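Local coordinates for subtilase cytotoxin subunit A (Escherichia coli, PDB 2IY9), which cleaves the endoplasmic reticulum chaperone BiP of host cells as the serine protease subunit of the AB5 subtilase cytotoxin, at residues 56-61 and 257-262; 67-72 and 113-118; 40-45 and 107-112. One frame throughout, in Å; residues are numbered along the deposited sequence.

Interaction 1: 56-61 and 257-262; sequences AFIGGL and TFLRPD
L259, at the end of strand 256-259, meets the 56-61 loop with one branch in particular: L259 CD2 lies 3.5 Å from I58 O and 3.9 Å from both I58 CD1 and L61 CD1. Its CG stands anti to the backbone N (chi1 -174°), which carries the isobutyl group across to the loop, where the L259 and L61 side chains slide past each other in opposite directions. Next along, R260 contributes its backbone: I58 CD1 rests 3.5 Å from R260 O. The R260 guanidinium turns away to pair with D262 and, beyond the segments, with E84. The topology is that of the subtilase fold: 56-61 belongs to the connection that leaves strand 47-52, which ends in D52, inferred with H89 to form part of the charge relay, and the P261 side chain lies about 8 Å from that of H89. P261 adds a further apolar touch, CB to A56 CB at 3.8 Å, while Y87, I88 and T91 of helix 84-98 also pack on its ring. P261 O lies 3.6 Å from I58 CG1, a branch held between backbone N and carbonyl carbon (chi1 60°). No hydrogen bond links the segments; within the loop, L61 N donates to I58 O.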
# COMPACT_ATOMS: atom_id res chain seq x y z
N ALA A 56 -13.58 7.38 -6.63
CA ALA A 56 -14.21 8.26 -7.61
C ALA A 56 -13.27 8.39 -8.79
O ALA A 56 -12.20 9.02 -8.69
CB ALA A 56 -14.48 9.62 -6.99
N PHE A 57 -13.65 7.80 -9.91
CA PHE A 57 -12.80 7.80 -11.11
C PHE A 57 -13.02 9.09 -11.91
O PHE A 57 -13.64 9.08 -12.98
CB PHE A 57 -12.99 6.52 -11.93
CG PHE A 57 -12.49 5.29 -11.23
CD1 PHE A 57 -11.13 4.97 -11.24
CD2 PHE A 57 -13.36 4.46 -10.53
CE1 PHE A 57 -10.66 3.83 -10.58
CE2 PHE A 57 -12.90 3.31 -9.86
CZ PHE A 57 -11.55 3.00 -9.90
N ILE A 58 -12.48 10.17 -11.35
CA ILE A 58 -12.64 11.54 -11.86
C ILE A 58 -11.24 12.17 -11.95
O ILE A 58 -10.27 11.60 -11.41
CB ILE A 58 -13.58 12.40 -10.92
CG1 ILE A 58 -13.02 12.50 -9.48
CG2 ILE A 58 -15.00 11.82 -10.87
CD1 ILE A 58 -12.02 13.63 -9.27
N GLY A 59 -11.12 13.31 -12.63
CA GLY A 59 -9.84 13.99 -12.75
C GLY A 59 -8.77 13.08 -13.33
O GLY A 59 -9.02 12.38 -14.32
N GLY A 60 -7.59 13.08 -12.70
CA GLY A 60 -6.47 12.21 -13.10
C GLY A 60 -6.71 10.71 -13.06
O GLY A 60 -5.92 9.94 -13.59
N LEU A 61 -7.81 10.31 -12.42
CA LEU A 61 -8.23 8.90 -12.35
C LEU A 61 -9.34 8.56 -13.36
O LEU A 61 -9.90 7.46 -13.34
CB LEU A 61 -8.71 8.59 -10.94
CG LEU A 61 -7.62 8.54 -9.88
CD1 LEU A 61 -8.26 8.37 -8.50
CD2 LEU A 61 -6.61 7.42 -10.17
N THR A 257 0.27 15.46 -1.38
CA THR A 257 -0.91 16.01 -2.05
C THR A 257 -1.69 14.86 -2.73
O THR A 257 -1.08 13.98 -3.33
CB THR A 257 -0.51 17.10 -3.08
OG1 THR A 257 0.33 18.08 -2.44
CG2 THR A 257 -1.72 17.80 -3.64
N PHE A 258 -3.01 14.88 -2.61
CA PHE A 258 -3.86 13.81 -3.16
C PHE A 258 -5.16 14.34 -3.77
O PHE A 258 -5.54 15.50 -3.55
CB PHE A 258 -4.18 12.77 -2.08
CG PHE A 258 -4.83 13.35 -0.85
CD1 PHE A 258 -6.17 13.72 -0.86
CD2 PHE A 258 -4.08 13.56 0.31
CE1 PHE A 258 -6.78 14.27 0.27
CE2 PHE A 258 -4.68 14.10 1.44
CZ PHE A 258 -6.03 14.46 1.43
N LEU A 259 -5.85 13.48 -4.52
CA LEU A 259 -7.09 13.83 -5.20
C LEU A 259 -8.32 13.55 -4.33
O LEU A 259 -8.38 12.52 -3.63
CB LEU A 259 -7.20 13.02 -6.50
CG LEU A 259 -8.35 13.31 -7.47
CD1 LEU A 259 -8.20 14.72 -8.03
CD2 LEU A 259 -8.38 12.28 -8.59
N ARG A 260 -9.29 14.46 -4.38
CA ARG A 260 -10.60 14.30 -3.73
C ARG A 260 -11.70 14.01 -4.77
O ARG A 260 -11.55 14.39 -5.93
CB ARG A 260 -10.96 15.57 -2.95
CG ARG A 260 -9.98 15.99 -1.86
CD ARG A 260 -10.18 17.47 -1.51
NE ARG A 260 -11.59 17.76 -1.31
CZ ARG A 260 -12.24 17.62 -0.16
NH1 ARG A 260 -11.59 17.21 0.93
NH2 ARG A 260 -13.53 17.90 -0.09
N PRO A 261 -12.82 13.35 -4.36
CA PRO A 261 -13.92 13.06 -5.29
C PRO A 261 -14.55 14.28 -5.98
O PRO A 261 -15.15 14.12 -7.04
CB PRO A 261 -14.95 12.36 -4.40
CG PRO A 261 -14.14 11.75 -3.31
CD PRO A 261 -13.08 12.78 -3.03
N ASP A 262 -14.40 15.46 -5.39
CA ASP A 262 -14.91 16.69 -5.99
C ASP A 262 -13.87 17.36 -6.91
O ASP A 262 -14.04 18.51 -7.32
CB ASP A 262 -15.42 17.67 -4.92
CG ASP A 262 -14.33 18.14 -3.96
OD1 ASP A 262 -13.15 17.76 -4.14
OD2 ASP A 262 -14.65 18.90 -3.01

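Interaction 2: 67-72 and 113-118; sequences AKFSFT and SSRRVI
A67 to S70 and S113 to R116 pair as parallel strands, their short axes 4.6 Å apart and only 7° from parallel. They are the edge strand 65-70 and its neighbour 111-116 in the seven-stranded parallel sheet of the subtilase fold. The ladder alternates: S114 N donates to A67 O, F69 N to S114 O, R116 N to F69 O, and F71 N to R116 O. The two bonds to S114 O and R116 O are the shorter, 2.7 Å from F69 N and from F71 N respectively.

On the face that bears A67, F69, S113 and R115, the R115 guanidinium lies flat on the F69 ring. R115 CZ sits 4.0 Å from the centroid of the F69 ring and the planes differ by 15°, so the stack is also a cation-pi contact. Both side chains leave the backbone with CG anti to the carbonyl carbon, at near-identical chi1, and run side by side. F71 CZ comes to the edge of the same guanidinium, 3.7 Å from R115 NH1. Further partners are E144, in a salt bridge to R115 NE, and S132, in a hydrogen bond to R115 NH1.

The other face carries K68, S70, S114 and R116. A water bridges S114 OG and F69 O. Just past the strand, T72 crosses R116 at about a right angle, with T72 OG1 above the guanidinium plane, while D74 meets both residues. Within that plane, R116 NE donates to I118 O at 3.0 Å.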
# COMPACT_ATOMS: atom_id res chain seq x y z
N ALA A 67 -12.00 -2.24 -12.42
CA ALA A 67 -13.22 -2.75 -11.85
C ALA A 67 -13.53 -2.02 -10.57
O ALA A 67 -12.67 -1.32 -10.03
CB ALA A 67 -13.11 -4.26 -11.58
N LYS A 68 -14.75 -2.17 -10.08
CA LYS A 68 -15.14 -1.68 -8.77
C LYS A 68 -16.12 -2.64 -8.12
O LYS A 68 -17.00 -3.19 -8.80
CB LYS A 68 -15.69 -0.25 -8.83
CG LYS A 68 -16.98 -0.08 -9.66
CD LYS A 68 -17.31 1.40 -9.85
CE LYS A 68 -18.44 1.57 -10.88
NZ LYS A 68 -18.08 1.01 -12.23
N PHE A 69 -15.95 -2.85 -6.82
CA PHE A 69 -16.73 -3.82 -6.04
C PHE A 69 -17.21 -3.21 -4.74
O PHE A 69 -16.55 -2.31 -4.19
CB PHE A 69 -15.86 -5.02 -5.64
CG PHE A 69 -15.38 -5.85 -6.79
CD1 PHE A 69 -16.03 -7.02 -7.15
CD2 PHE A 69 -14.21 -5.49 -7.48
CE1 PHE A 69 -15.56 -7.81 -8.20
CE2 PHE A 69 -13.74 -6.27 -8.53
CZ PHE A 69 -14.41 -7.42 -8.89
N SER A 70 -18.33 -3.73 -4.23
CA SER A 70 -18.85 -3.38 -2.91
C SER A 70 -18.74 -4.54 -1.94
O SER A 70 -19.12 -5.68 -2.26
CB SER A 70 -20.31 -2.97 -2.98
OG SER A 70 -20.76 -2.61 -1.67
N PHE A 71 -18.23 -4.24 -0.75
CA PHE A 71 -18.29 -5.17 0.37
C PHE A 71 -18.90 -4.44 1.56
O PHE A 71 -18.58 -4.71 2.70
CB PHE A 71 -16.91 -5.74 0.65
CG PHE A 71 -16.37 -6.53 -0.49
CD1 PHE A 71 -16.75 -7.86 -0.67
CD2 PHE A 71 -15.52 -5.94 -1.43
CE1 PHE A 71 -16.29 -8.60 -1.75
CE2 PHE A 71 -15.05 -6.67 -2.52
CZ PHE A 71 -15.44 -8.00 -2.69
N THR A 72 -19.79 -3.50 1.24
CA THR A 72 -20.44 -2.70 2.26
C THR A 72 -21.93 -3.01 2.26
O THR A 72 -22.46 -3.57 1.29
CB THR A 72 -20.19 -1.19 2.03
OG1 THR A 72 -20.49 -0.85 0.67
CG2 THR A 72 -18.73 -0.86 2.31
N SER A 113 -8.43 -1.39 -9.29
CA SER A 113 -9.63 -2.15 -8.93
C SER A 113 -10.05 -1.74 -7.53
O SER A 113 -9.36 -2.07 -6.55
CB SER A 113 -9.35 -3.65 -9.00
OG SER A 113 -10.50 -4.38 -8.60
N SER A 114 -11.17 -1.03 -7.45
CA SER A 114 -11.66 -0.52 -6.18
C SER A 114 -12.51 -1.56 -5.46
O SER A 114 -13.44 -2.13 -6.04
CB SER A 114 -12.46 0.76 -6.37
OG SER A 114 -12.89 1.25 -5.12
N ARG A 115 -12.15 -1.84 -4.21
CA ARG A 115 -12.91 -2.78 -3.41
C ARG A 115 -13.33 -2.04 -2.15
O ARG A 115 -12.53 -1.86 -1.21
CB ARG A 115 -12.09 -4.04 -3.14
CG ARG A 115 -11.79 -4.83 -4.42
CD ARG A 115 -10.89 -6.03 -4.21
NE ARG A 115 -10.78 -6.78 -5.47
CZ ARG A 115 -11.60 -7.77 -5.82
NH1 ARG A 115 -12.58 -8.15 -5.00
NH2 ARG A 115 -11.44 -8.37 -6.99
N ARG A 116 -14.58 -1.59 -2.15
CA ARG A 116 -15.05 -0.76 -1.04
C ARG A 116 -15.42 -1.62 0.16
O ARG A 116 -16.28 -2.48 0.06
CB ARG A 116 -16.20 0.15 -1.45
CG ARG A 116 -16.59 1.11 -0.32
CD ARG A 116 -17.81 1.98 -0.59
NE ARG A 116 -18.44 2.30 0.71
CZ ARG A 116 -19.71 2.65 0.90
NH1 ARG A 116 -20.56 2.78 -0.11
NH2 ARG A 116 -20.12 2.87 2.14
N VAL A 117 -14.77 -1.36 1.30
CA VAL A 117 -14.98 -2.17 2.52
C VAL A 117 -15.47 -1.37 3.74
O VAL A 117 -15.85 -1.96 4.77
CB VAL A 117 -13.72 -2.98 2.90
CG1 VAL A 117 -13.39 -4.00 1.82
CG2 VAL A 117 -12.53 -2.06 3.16
N ILE A 118 -15.42 -0.04 3.62
CA ILE A 118 -15.82 0.92 4.65
C ILE A 118 -16.45 2.15 3.96
O ILE A 118 -16.24 2.36 2.77
CB ILE A 118 -14.63 1.35 5.57
CG1 ILE A 118 -13.49 2.01 4.76
CG2 ILE A 118 -14.14 0.17 6.42
CD1 ILE A 118 -12.30 2.49 5.60
O HOH W 1 -15.37 0.16 -5.07

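Interaction 3: 40-45 and 107-112; sequences TDKNTP and YPHALI
K42 and H109 form the close part of this surface contact. The aliphatic stem of K42 lies over one face of the imidazole, with K42 CB 3.5 Å from the centroid of the H109 ring and 15° off the ring normal, which meets the geometry of a CH-pi contact. K42 CG takes the position between backbone N and carbonyl carbon (chi1 74°), and the chain then bends at chi3, so that K42 CE also comes to 3.5 Å from H109 NE2. Beside this, T40 approaches the edge of the Y107 ring, T40 OG1 standing 3.5 Å from Y107 CE1 near the ring plane. The same OG1 is hydrogen-bonded to M37 O, and A284 and S287 of helix 271-288 pack against both T40 and Y107.

The phenol end is joined less directly. No clear hydrogen bond spans the segments; instead a water lies 2.7 Å from Y107 OH and donates to D41 O. Toward solvent the contact thins out at K42, an exposed residue whose NZ lies 3.4 Å from H109 NE2. Each segment contains a type I beta turn, D41 to T44 and Y107 to A110, closed by T44 N to D41 O and A110 N to Y107 O. The turns precede strands 47-52 and 111-116, neighbours in the central sheet, at the N-terminal ends of parallel strands in the subtilase alpha/beta fold and away from the active site.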
# COMPACT_ATOMS: atom_id res chain seq x y z
N THR A 40 10.32 0.38 -17.04
CA THR A 40 9.05 -0.34 -16.88
C THR A 40 8.40 -0.65 -18.24
O THR A 40 8.69 0.01 -19.24
CB THR A 40 8.04 0.45 -15.99
OG1 THR A 40 7.65 1.66 -16.64
CG2 THR A 40 8.66 0.79 -14.63
N ASP A 41 7.52 -1.65 -18.25
CA ASP A 41 6.86 -2.11 -19.46
C ASP A 41 5.39 -1.65 -19.44
O ASP A 41 4.53 -2.30 -18.84
CB ASP A 41 6.97 -3.65 -19.56
CG ASP A 41 6.17 -4.25 -20.73
OD1 ASP A 41 6.62 -5.27 -21.30
OD2 ASP A 41 5.08 -3.74 -21.06
N LYS A 42 5.12 -0.54 -20.13
CA LYS A 42 3.77 0.06 -20.16
C LYS A 42 2.80 -0.77 -21.01
O LYS A 42 1.59 -0.51 -21.02
CB LYS A 42 3.83 1.52 -20.65
CG LYS A 42 4.07 1.70 -22.16
CD LYS A 42 4.14 3.19 -22.56
CE LYS A 42 2.79 3.89 -22.48
NZ LYS A 42 2.90 5.40 -22.58
N ASN A 43 3.33 -1.75 -21.71
CA ASN A 43 2.53 -2.63 -22.55
C ASN A 43 1.95 -3.81 -21.80
O ASN A 43 1.14 -4.55 -22.33
CB ASN A 43 3.37 -3.09 -23.76
CG ASN A 43 3.72 -1.93 -24.68
OD1 ASN A 43 2.84 -1.21 -25.16
ND2 ASN A 43 5.02 -1.75 -24.93
N THR A 44 2.38 -3.98 -20.54
CA THR A 44 1.87 -5.03 -19.67
C THR A 44 0.90 -4.41 -18.68
O THR A 44 1.31 -3.59 -17.86
CB THR A 44 3.01 -5.74 -18.92
OG1 THR A 44 3.86 -6.41 -19.87
CG2 THR A 44 2.47 -6.75 -17.92
N PRO A 45 -0.38 -4.77 -18.78
CA PRO A 45 -1.35 -4.16 -17.87
C PRO A 45 -1.10 -4.58 -16.43
O PRO A 45 -0.81 -5.74 -16.14
CB PRO A 45 -2.70 -4.70 -18.38
CG PRO A 45 -2.41 -5.15 -19.81
CD PRO A 45 -1.03 -5.71 -19.70
N TYR A 107 2.91 5.23 -10.52
CA TYR A 107 2.91 4.46 -11.77
C TYR A 107 1.61 4.75 -12.54
O TYR A 107 0.63 4.00 -12.43
CB TYR A 107 3.14 2.96 -11.53
CG TYR A 107 3.40 2.17 -12.82
CD1 TYR A 107 4.42 2.55 -13.70
CD2 TYR A 107 2.64 1.04 -13.14
CE1 TYR A 107 4.67 1.85 -14.88
CE2 TYR A 107 2.87 0.33 -14.33
CZ TYR A 107 3.88 0.75 -15.19
OH TYR A 107 4.12 0.06 -16.35
N PRO A 108 1.58 5.86 -13.29
CA PRO A 108 0.35 6.28 -13.97
C PRO A 108 -0.17 5.33 -15.05
O PRO A 108 -1.31 5.48 -15.48
CB PRO A 108 0.71 7.65 -14.55
CG PRO A 108 2.18 7.66 -14.64
CD PRO A 108 2.68 6.82 -13.51
N HIS A 109 0.66 4.38 -15.49
CA HIS A 109 0.21 3.33 -16.42
C HIS A 109 -0.69 2.29 -15.77
O HIS A 109 -1.39 1.56 -16.48
CB HIS A 109 1.41 2.62 -17.06
CG HIS A 109 2.29 3.53 -17.86
ND1 HIS A 109 3.67 3.47 -17.81
CD2 HIS A 109 1.99 4.52 -18.73
CE1 HIS A 109 4.18 4.38 -18.61
NE2 HIS A 109 3.18 5.04 -19.18
N ALA A 110 -0.64 2.19 -14.44
CA ALA A 110 -1.46 1.23 -13.71
C ALA A 110 -2.95 1.55 -13.80
O ALA A 110 -3.33 2.69 -14.01
CB ALA A 110 -1.04 1.14 -12.24
N LEU A 111 -3.76 0.51 -13.65
CA LEU A 111 -5.19 0.66 -13.47
C LEU A 111 -5.53 0.33 -12.02
O LEU A 111 -4.67 -0.16 -11.28
CB LEU A 111 -5.95 -0.26 -14.42
CG LEU A 111 -5.72 -0.05 -15.92
CD1 LEU A 111 -6.42 -1.15 -16.73
CD2 LEU A 111 -6.19 1.30 -16.37
N ILE A 112 -6.77 0.59 -11.64
CA ILE A 112 -7.20 0.46 -10.25
C ILE A 112 -8.46 -0.41 -10.18
O ILE A 112 -9.42 -0.20 -10.93
CB ILE A 112 -7.50 1.86 -9.64
CG1 ILE A 112 -6.23 2.74 -9.58
CG2 ILE A 112 -8.22 1.74 -8.26
CD1 ILE A 112 -5.13 2.23 -8.63
O HOH W 2 2.01 -1.28 -17.31

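Overall arrangement
Along the chain the segments come in the order 40-45, 56-61, 67-72, 107-112, 113-118, 257-262: interaction 2 is nested inside the loop closed by interaction 1, and interaction 3 crosses both. Interactions 2 and 3, centres about 21 Å apart, share strand 111-116 and use the parallel sheet itself, while interaction 1 joins the 47-52 to 65-70 connection to the hairpin of strand 256-259. Interaction 1 lies about 16 Å from interaction 2 and 18 Å from interaction 3, centre to centre, and F57 touches both, meeting S114 and I112. Interactions 1 and 2 approach the inferred charge-relay residues: the I118 side chain is about 5 Å from that of D52, and P261's about 8 Å from that of H89. Interaction 3 lies away from them.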